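Local structure of carbohydrate binding family 6 (Clostridium thermocellum, 5A8C) at residues G276-V281 / M306-D311; G253-Q258 / G312-V317. The protein probably removes alpha-L-arabinofuranosyl side groups from arabinose-containing polysaccharides, acting as a family 43 glycoside hydrolase with a five-bladed beta-propeller fold. All coordinates share one frame; numbering follows the deposited sequence.

Contact 1 of 2, residues G276-V281 / M306-D311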
ATOM      1  N   GLY A 276      14.200 -14.810   1.665  1.00 11.36           N
ATOM      2  CA  GLY A 276      14.883 -15.016   0.415  1.00 12.80           C
ATOM      3  C   GLY A 276      14.014 -15.167  -0.814  1.00 12.16           C
ATOM      4  O   GLY A 276      14.555 -15.367  -1.899  1.00 16.02           O
ATOM      5  N   ASN A 277      12.689 -15.090  -0.665  1.00  9.73           N
ATOM      6  CA  ASN A 277      11.750 -15.117  -1.773  1.00  9.20           C
ATOM      7  C   ASN A 277      10.983 -13.785  -1.794  1.00  8.32           C
ATOM      8  O   ASN A 277      10.934 -13.088  -0.808  1.00 10.51           O
ATOM      9  CB  ASN A 277      10.775 -16.265  -1.602  1.00 10.45           C
ATOM     10  CG  ASN A 277      11.454 -17.602  -1.628  1.00 13.69           C
ATOM     11  OD1 ASN A 277      11.456 -18.350  -0.622  1.00 18.11           O
ATOM     12  ND2 ASN A 277      12.110 -17.889  -2.696  1.00 13.66           N
ATOM     13  N   TRP A 278      10.417 -13.485  -2.952  1.00  7.68           N
ATOM     14  CA  TRP A 278       9.641 -12.262  -3.114  1.00  7.24           C
ATOM     15  C   TRP A 278       8.175 -12.589  -3.272  1.00  7.03           C
ATOM     16  O   TRP A 278       7.800 -13.615  -3.833  1.00  7.61           O
ATOM     17  CB  TRP A 278      10.139 -11.477  -4.328  1.00  8.09           C
ATOM     18  CG  TRP A 278      11.506 -10.922  -4.121  1.00  8.56           C
ATOM     19  CD1 TRP A 278      12.692 -11.561  -4.223  1.00  9.51           C
ATOM     20  CD2 TRP A 278      11.817  -9.595  -3.694  1.00  8.27           C
ATOM     21  NE1 TRP A 278      13.738 -10.724  -3.914  1.00 10.54           N
ATOM     22  CE2 TRP A 278      13.224  -9.503  -3.589  1.00  9.83           C
ATOM     23  CE3 TRP A 278      11.042  -8.449  -3.406  1.00  8.80           C
ATOM     24  CZ2 TRP A 278      13.853  -8.314  -3.233  1.00 10.52           C
ATOM     25  CZ3 TRP A 278      11.678  -7.271  -3.059  1.00  9.96           C
ATOM     26  CH2 TRP A 278      13.081  -7.216  -2.946  1.00 10.65           C
ATOM     27  N   TYR A 279       7.336 -11.698  -2.766  1.00  6.72           N
ATOM     28  CA  TYR A 279       5.897 -11.838  -2.807  1.00  6.79           C
ATOM     29  C   TYR A 279       5.232 -10.528  -3.182  1.00  6.27           C
ATOM     30  O   TYR A 279       5.712  -9.443  -2.838  1.00  7.21           O
ATOM     31  CB  TYR A 279       5.354 -12.265  -1.426  1.00  7.59           C
ATOM     32  CG  TYR A 279       5.936 -13.582  -0.978  1.00  7.96           C
ATOM     33  CD1 TYR A 279       5.363 -14.783  -1.353  1.00  8.79           C
ATOM     34  CD2 TYR A 279       7.115 -13.629  -0.262  1.00  8.03           C
ATOM     35  CE1 TYR A 279       5.974 -15.992  -1.040  1.00  9.38           C
ATOM     36  CE2 TYR A 279       7.715 -14.818   0.059  1.00  9.13           C
ATOM     37  CZ  TYR A 279       7.155 -16.007  -0.326  1.00  9.56           C
ATOM     38  OH  TYR A 279       7.748 -17.196  -0.030  1.00 11.73           O
ATOM     39  N   VAL A 280       4.116 -10.646  -3.877  1.00  6.06           N
ATOM     40  CA  VAL A 280       3.153  -9.535  -4.017  1.00  6.20           C
ATOM     41  C   VAL A 280       1.964  -9.845  -3.121  1.00  5.99           C
ATOM     42  O   VAL A 280       1.358 -10.929  -3.212  1.00  7.18           O
ATOM     43  CB  VAL A 280       2.723  -9.322  -5.466  1.00  7.50           C
ATOM     44  CG1 VAL A 280       1.757  -8.191  -5.603  1.00  8.89           C
ATOM     45  CG2 VAL A 280       3.914  -9.003  -6.342  1.00 10.62           C
ATOM     46  N   VAL A 281       1.646  -8.909  -2.229  1.00  5.55           N
ATOM     47  CA  VAL A 281       0.412  -8.929  -1.470  1.00  5.61           C
ATOM     48  C   VAL A 281      -0.555  -7.995  -2.181  1.00  5.05           C
ATOM     49  O   VAL A 281      -0.161  -6.942  -2.680  1.00  5.67           O
ATOM     50  CB  VAL A 281       0.638  -8.561   0.001  1.00  6.73           C
ATOM     51  CG1 VAL A 281       1.389  -9.669   0.745  1.00  9.23           C
ATOM     52  CG2 VAL A 281       1.236  -7.239   0.253  1.00  8.01           C
ATOM     53  N   MET A 306       6.463 -13.766  -6.384  1.00  7.73           N
ATOM     54  CA  MET A 306       6.924 -12.896  -7.466  1.00  8.08           C
ATOM     55  C   MET A 306       8.346 -13.347  -7.819  1.00  8.38           C
ATOM     56  O   MET A 306       9.137 -13.639  -6.914  1.00  9.76           O
ATOM     57  CB  MET A 306       6.917 -11.450  -6.975  1.00  8.17           C
ATOM     58  CG  MET A 306       7.124 -10.403  -8.073  1.00  8.74           C
ATOM     59  SD  MET A 306       7.457  -8.763  -7.443  1.00  9.87           S
ATOM     60  CE  MET A 306       9.225  -8.830  -7.272  1.00 10.40           C
ATOM     61  N   PHE A 307       8.685 -13.262  -9.099  1.00  8.57           N
ATOM     62  CA  PHE A 307       9.988 -13.632  -9.584  1.00  9.37           C
ATOM     63  C   PHE A 307      10.553 -12.521 -10.453  1.00  9.34           C
ATOM     64  O   PHE A 307       9.813 -11.835 -11.163  1.00 11.20           O
ATOM     65  CB  PHE A 307       9.873 -14.924 -10.436  1.00 11.00           C
ATOM     66  CG  PHE A 307       9.249 -16.066  -9.703  1.00 11.99           C
ATOM     67  CD1 PHE A 307       9.984 -16.784  -8.798  1.00 14.02           C
ATOM     68  CD2 PHE A 307       7.916 -16.358  -9.823  1.00 12.76           C
ATOM     69  CE1 PHE A 307       9.421 -17.844  -8.092  1.00 15.84           C
ATOM     70  CE2 PHE A 307       7.333 -17.398  -9.122  1.00 15.27           C
ATOM     71  CZ  PHE A 307       8.080 -18.111  -8.266  1.00 15.31           C
ATOM     72  N   TYR A 308      11.877 -12.426 -10.433  1.00  9.88           N
ATOM     73  CA  TYR A 308      12.618 -11.517 -11.335  1.00 10.11           C
ATOM     74  C   TYR A 308      13.174 -12.283 -12.546  1.00 10.74           C
ATOM     75  O   TYR A 308      13.599 -13.423 -12.404  1.00 12.84           O
ATOM     76  CB  TYR A 308      13.795 -10.841 -10.634  1.00 10.16           C
ATOM     77  CG  TYR A 308      13.380  -9.910  -9.551  1.00  9.72           C
ATOM     78  CD1 TYR A 308      13.068  -8.585  -9.830  1.00  9.50           C
ATOM     79  CD2 TYR A 308      13.323 -10.304  -8.228  1.00  9.62           C
ATOM     80  CE1 TYR A 308      12.703  -7.701  -8.813  1.00  9.06           C
ATOM     81  CE2 TYR A 308      12.980  -9.450  -7.209  1.00  9.48           C
ATOM     82  CZ  TYR A 308      12.674  -8.140  -7.526  1.00  8.77           C
ATOM     83  OH  TYR A 308      12.326  -7.241  -6.510  1.00  9.46           O
ATOM     84  N   ASN A 309      13.170 -11.640 -13.691  1.00 11.46           N
ATOM     85  CA  ASN A 309      13.920 -12.089 -14.848  1.00 11.64           C
ATOM     86  C   ASN A 309      15.387 -11.764 -14.648  1.00 13.34           C
ATOM     87  O   ASN A 309      15.747 -10.934 -13.799  1.00 13.92           O
ATOM     88  CB  ASN A 309      13.386 -11.405 -16.110  1.00 12.99           C
ATOM     89  CG  ASN A 309      11.959 -11.783 -16.423  1.00 13.51           C
ATOM     90  OD1 ASN A 309      11.648 -12.958 -16.422  1.00 17.68           O
ATOM     91  ND2 ASN A 309      11.101 -10.817 -16.708  1.00 13.79           N
ATOM     92  N   ALA A 310      16.229 -12.376 -15.466  1.00 15.56           N
ATOM     93  CA  ALA A 310      17.652 -12.135 -15.376  1.00 18.52           C
ATOM     94  C   ALA A 310      18.030 -10.676 -15.576  1.00 17.41           C
ATOM     95  O   ALA A 310      19.000 -10.218 -14.958  1.00 21.23           O
ATOM     96  CB  ALA A 310      18.456 -12.982 -16.359  1.00 19.14           C
ATOM     97  N   ASP A 311      17.292  -9.943 -16.419  1.00 17.80           N
ATOM     98  CA  ASP A 311      17.611  -8.525 -16.689  1.00 19.51           C
ATOM     99  C   ASP A 311      17.066  -7.579 -15.587  1.00 17.48           C
ATOM    100  O   ASP A 311      17.147  -6.351 -15.718  1.00 21.12           O
ATOM    101  CB  ASP A 311      17.108  -8.100 -18.079  1.00 21.36           C
ATOM    102  CG  ASP A 311      15.602  -8.074 -18.214  1.00 18.99           C
ATOM    103  OD1 ASP A 311      14.904  -8.395 -17.235  1.00 17.67           O
ATOM    104  OD2 ASP A 311      15.111  -7.814 -19.341  1.00 25.31           O
TER
HETATM  105  O   HOH W   1      10.511 -15.284  -5.192  1.00 11.93           O
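The rings of W278 and Y308 meet in a T-shaped stack: the edge of the tyrosine is set against the face of the indole, with the planes at 89° and the centroid of the tyrosine 4.9 Å from that of the five-membered ring. Y308 CE2 stands over the pyrrole part, 3.6 Å from W278 CE2, while Y308 OH lies over the six-membered part, 3.5 Å from W278 CZ3. A tyrosine suits this place because its ring edge packs on the indole while its hydroxyl, lying over the outer part of the indole, is also hydrogen-bonded to NE2 of H216.

Apolar packing continues through M306. Its thioether, long and flexible, sends SD to within 3.7 Å of V280 CG2, and the bend at chi3 (88°) turns CE back toward W278, where it comes 4.1 Å from CB. The branched V280 offers the buried sulfur a compact methyl surface.

Backbone polarity is met by one direct bond and one water. M306 N donates to W278 O (2.9 Å, 166° at the hydrogen), approaching from well above the carbonyl plane. Beside it a water accepts from W278 N and donates to M306 O at 2.7 Å, linking the two backbones a second time.

The contact lies at one end of a propeller blade. W278, Y279 and V280 belong to strand 277-284, the middle strand of a three-stranded antiparallel sheet between 270-274 and 300-306, and the chain after strand 300-306 runs on as a loop. Y218, whose ring meets W278 and stacks with Y308, and H216 bring strand 212-218 of the neighbouring sheet against the aromatic pair.

Contact 2 of 2, residues G253-Q258 / G312-V317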
ATOM      1  N   GLY A 253       6.139  -2.651 -17.771  1.00  8.32           N
ATOM      2  CA  GLY A 253       5.035  -3.594 -17.973  1.00  8.59           C
ATOM      3  C   GLY A 253       4.186  -3.808 -16.777  1.00  7.37           C
ATOM      4  O   GLY A 253       4.080  -2.990 -15.861  1.00  7.66           O
ATOM      5  N   VAL A 254       3.536  -4.977 -16.764  1.00  7.90           N
ATOM      6  CA  VAL A 254       2.540  -5.392 -15.781  1.00  7.39           C
ATOM      7  C   VAL A 254       3.129  -6.392 -14.802  1.00  7.31           C
ATOM      8  O   VAL A 254       3.690  -7.407 -15.190  1.00  9.49           O
ATOM      9  CB  VAL A 254       1.314  -6.021 -16.508  1.00  7.76           C
ATOM     10  CG1 VAL A 254       0.351  -6.622 -15.508  1.00  7.73           C
ATOM     11  CG2 VAL A 254       0.616  -4.971 -17.375  1.00  8.77           C
ATOM     12  N   ILE A 255       2.971  -6.097 -13.522  1.00  7.08           N
ATOM     13  CA  ILE A 255       3.266  -7.035 -12.440  1.00  7.89           C
ATOM     14  C   ILE A 255       2.093  -7.937 -12.126  1.00  6.79           C
ATOM     15  O   ILE A 255       2.250  -9.148 -11.956  1.00  8.37           O
ATOM     16  CB  ILE A 255       3.701  -6.296 -11.171  1.00  8.16           C
ATOM     17  CG1 ILE A 255       4.989  -5.510 -11.432  1.00  9.47           C
ATOM     18  CG2 ILE A 255       3.857  -7.295 -10.017  1.00  9.41           C
ATOM     19  CD1 ILE A 255       5.466  -4.685 -10.267  1.00 10.65           C
ATOM     20  N   LEU A 256       0.897  -7.378 -12.018  1.00  6.24           N
ATOM     21  CA  LEU A 256      -0.289  -8.122 -11.570  1.00  6.64           C
ATOM     22  C   LEU A 256      -1.482  -7.684 -12.395  1.00  6.40           C
ATOM     23  O   LEU A 256      -1.783  -6.491 -12.421  1.00  7.44           O
ATOM     24  CB  LEU A 256      -0.553  -7.900 -10.104  1.00  7.22           C
ATOM     25  CG  LEU A 256      -1.625  -8.803  -9.488  1.00  8.29           C
ATOM     26  CD1 LEU A 256      -1.130 -10.232  -9.280  1.00  9.92           C
ATOM     27  CD2 LEU A 256      -2.102  -8.203  -8.170  1.00  9.43           C
ATOM     28  N   PRO A 257      -2.109  -8.572 -13.142  1.00  6.25           N
ATOM     29  CA  PRO A 257      -3.348  -8.227 -13.836  1.00  6.36           C
ATOM     30  C   PRO A 257      -4.511  -8.134 -12.842  1.00  5.96           C
ATOM     31  O   PRO A 257      -4.291  -8.148 -11.640  1.00  6.73           O
ATOM     32  CB  PRO A 257      -3.507  -9.405 -14.812  1.00  7.85           C
ATOM     33  CG  PRO A 257      -3.032 -10.549 -14.019  1.00  8.38           C
ATOM     34  CD  PRO A 257      -1.883 -10.049 -13.195  1.00  7.57           C
ATOM     35  N   GLN A 258      -5.735  -8.013 -13.349  1.00  6.56           N
ATOM     36  CA  GLN A 258      -6.876  -8.193 -12.415  1.00  6.48           C
ATOM     37  C   GLN A 258      -6.806  -9.594 -11.828  1.00  6.72           C
ATOM     38  O   GLN A 258      -6.742 -10.564 -12.577  1.00  8.15           O
ATOM     39  CB  GLN A 258      -8.197  -8.042 -13.146  1.00  6.41           C
ATOM     40  CG  GLN A 258      -8.586  -6.599 -13.376  1.00  6.40           C
ATOM     41  CD  GLN A 258      -9.164  -5.950 -12.142  1.00  6.40           C
ATOM     42  OE1 GLN A 258     -10.032  -6.537 -11.484  1.00  7.47           O
ATOM     43  NE2 GLN A 258      -8.764  -4.738 -11.844  1.00  6.88           N
ATOM     44  N   GLY A 312      16.467  -8.133 -14.528  1.00 14.19           N
ATOM     45  CA  GLY A 312      15.938  -7.354 -13.438  1.00 13.39           C
ATOM     46  C   GLY A 312      14.495  -6.957 -13.573  1.00 10.63           C
ATOM     47  O   GLY A 312      13.920  -6.424 -12.619  1.00 11.14           O
ATOM     48  N   THR A 313      13.903  -7.140 -14.752  1.00  9.96           N
ATOM     49  CA  THR A 313      12.473  -6.931 -14.879  1.00  9.34           C
ATOM     50  C   THR A 313      11.765  -7.992 -14.026  1.00  9.29           C
ATOM     51  O   THR A 313      12.333  -9.009 -13.598  1.00  9.68           O
ATOM     52  CB  THR A 313      12.015  -6.959 -16.327  1.00 10.93           C
ATOM     53  OG1 THR A 313      12.353  -8.192 -16.943  1.00 11.62           O
ATOM     54  CG2 THR A 313      12.660  -5.800 -17.092  1.00 12.19           C
ATOM     55  N   ILE A 314      10.499  -7.699 -13.745  1.00  9.39           N
ATOM     56  CA  ILE A 314       9.642  -8.559 -12.925  1.00  9.73           C
ATOM     57  C   ILE A 314       8.738  -9.379 -13.833  1.00  9.94           C
ATOM     58  O   ILE A 314       8.048  -8.830 -14.698  1.00 11.60           O
ATOM     59  CB  ILE A 314       8.826  -7.716 -11.926  1.00  9.15           C
ATOM     60  CG1 ILE A 314       9.766  -7.016 -10.964  1.00 10.18           C
ATOM     61  CG2 ILE A 314       7.821  -8.602 -11.200  1.00  9.26           C
ATOM     62  CD1 ILE A 314       9.099  -5.991 -10.083  1.00 11.02           C
ATOM     63  N   LYS A 315       8.722 -10.699 -13.627  1.00 10.37           N
ATOM     64  CA  LYS A 315       7.768 -11.547 -14.368  0.50 11.90           C
ATOM     65  C   LYS A 315       6.374 -11.285 -13.876  1.00 10.64           C
ATOM     66  O   LYS A 315       6.130 -11.083 -12.706  1.00 11.69           O
ATOM     67  CB  LYS A 315       7.982 -13.040 -14.161  0.50 13.76           C
ATOM     68  CG  LYS A 315       9.265 -13.544 -14.734  0.50 15.62           C
ATOM     69  CD  LYS A 315       9.377 -15.062 -14.601  0.50 17.73           C
ATOM     70  CE  LYS A 315      10.743 -15.515 -14.055  0.50 22.57           C
ATOM     71  NZ  LYS A 315      10.838 -16.902 -13.476  0.50 24.51           N
ATOM     72  N   GLN A 316       5.444 -11.297 -14.797  1.00 10.54           N
ATOM     73  CA  GLN A 316       4.068 -11.109 -14.392  1.00 10.69           C
ATOM     74  C   GLN A 316       3.649 -12.219 -13.393  1.00  9.40           C
ATOM     75  O   GLN A 316       3.869 -13.402 -13.626  1.00  9.21           O
ATOM     76  CB  GLN A 316       3.151 -11.107 -15.597  1.00 11.89           C
ATOM     77  CG  GLN A 316       1.711 -10.791 -15.228  1.00 12.86           C
ATOM     78  CD  GLN A 316       0.925 -10.498 -16.428  1.00 17.20           C
ATOM     79  OE1 GLN A 316       1.338  -9.749 -17.351  1.00 23.60           O
ATOM     80  NE2 GLN A 316      -0.223 -11.091 -16.462  1.00 21.56           N
ATOM     81  N   VAL A 317       3.028 -11.793 -12.288  1.00  8.52           N
ATOM     82  CA  VAL A 317       2.561 -12.704 -11.253  1.00  8.94           C
ATOM     83  C   VAL A 317       1.377 -13.480 -11.747  1.00  8.83           C
ATOM     84  O   VAL A 317       0.504 -12.947 -12.470  1.00  9.36           O
ATOM     85  CB  VAL A 317       2.213 -11.877  -9.986  1.00  9.56           C
ATOM     86  CG1 VAL A 317       1.522 -12.718  -8.895  1.00 10.62           C
ATOM     87  CG2 VAL A 317       3.475 -11.231  -9.397  1.00 10.77           C
TER
HETATM   88  O   HOH W   2       6.096  -7.927 -16.335  1.00 18.26           O
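I255 O accepts a nearly linear hydrogen bond from V317 N, 2.8 Å long with 168° at the hydrogen, and this is the direct backbone bond between 253-258 and 312-317. The donor lies close to the line of the C=O bond, and the side chain of V317 packs against the same oxygen, with CB 3.4 Å from I255 O.

Around this bond the buried side chains are aliphatic. V317 spreads its two methyls between two neighbours: CG1 reaches L256 CD1 at 3.7 Å, and CG2 meets I255 CG2. A beta-branched residue serves well here, since one short side chain touches both. I255 extends its other branch, with CG1 anti to the carbonyl carbon (chi1 -62°), so that CD1 meets I314 CD1 at 3.9 Å.

Q316 covers the more exposed side. Its extended chain runs alongside V254, pointing the same way, and the amide comes between that valine and the proline: OE1 is 3.8 Å from V254 CG1, and NE2 is 3.8 Å from P257 CG. These are packing contacts, for which a long chain with a flat, polar end fits a place facing solvent. Farther along, a water donates to both V254 O and I314 O, each at 2.7 Å, tying together two carbonyl oxygens that, both being acceptors, need a donor between them.

A classic beta bulge probably helps to turn I255 O toward the 312-317 loop. I255 and L256 both lie opposite I237 of strand 237-242, and the chain turns a corner at I255. Strand 250-256 is the outermost of its four-stranded antiparallel sheet, so the 312-317 loop lies along its bulged end. I255 and V317 also pack on V280 of strand 277-284, and I314 and V317 on M306, joining two blades of the propeller.

How the contacts relate
Both contacts use the chain that follows strand 300-306, but they hold it to different partners. Contact 1 keeps its beginning with its own three-stranded sheet; contact 2 carries the continuation across to the edge of the adjacent four-stranded one. Contact 1 is buried and rests on aromatic and thioether packing, whereas contact 2 is partly buried, with aliphatic side chains inside and a glutamine outside. Each has a single direct backbone bond and a bridging water. The two share a boundary, their centres 10 Å apart: F307 O and K315 N probably hydrogen-bond at 2.9 Å, and I314 also touches Y308, so the two contacts adjoin.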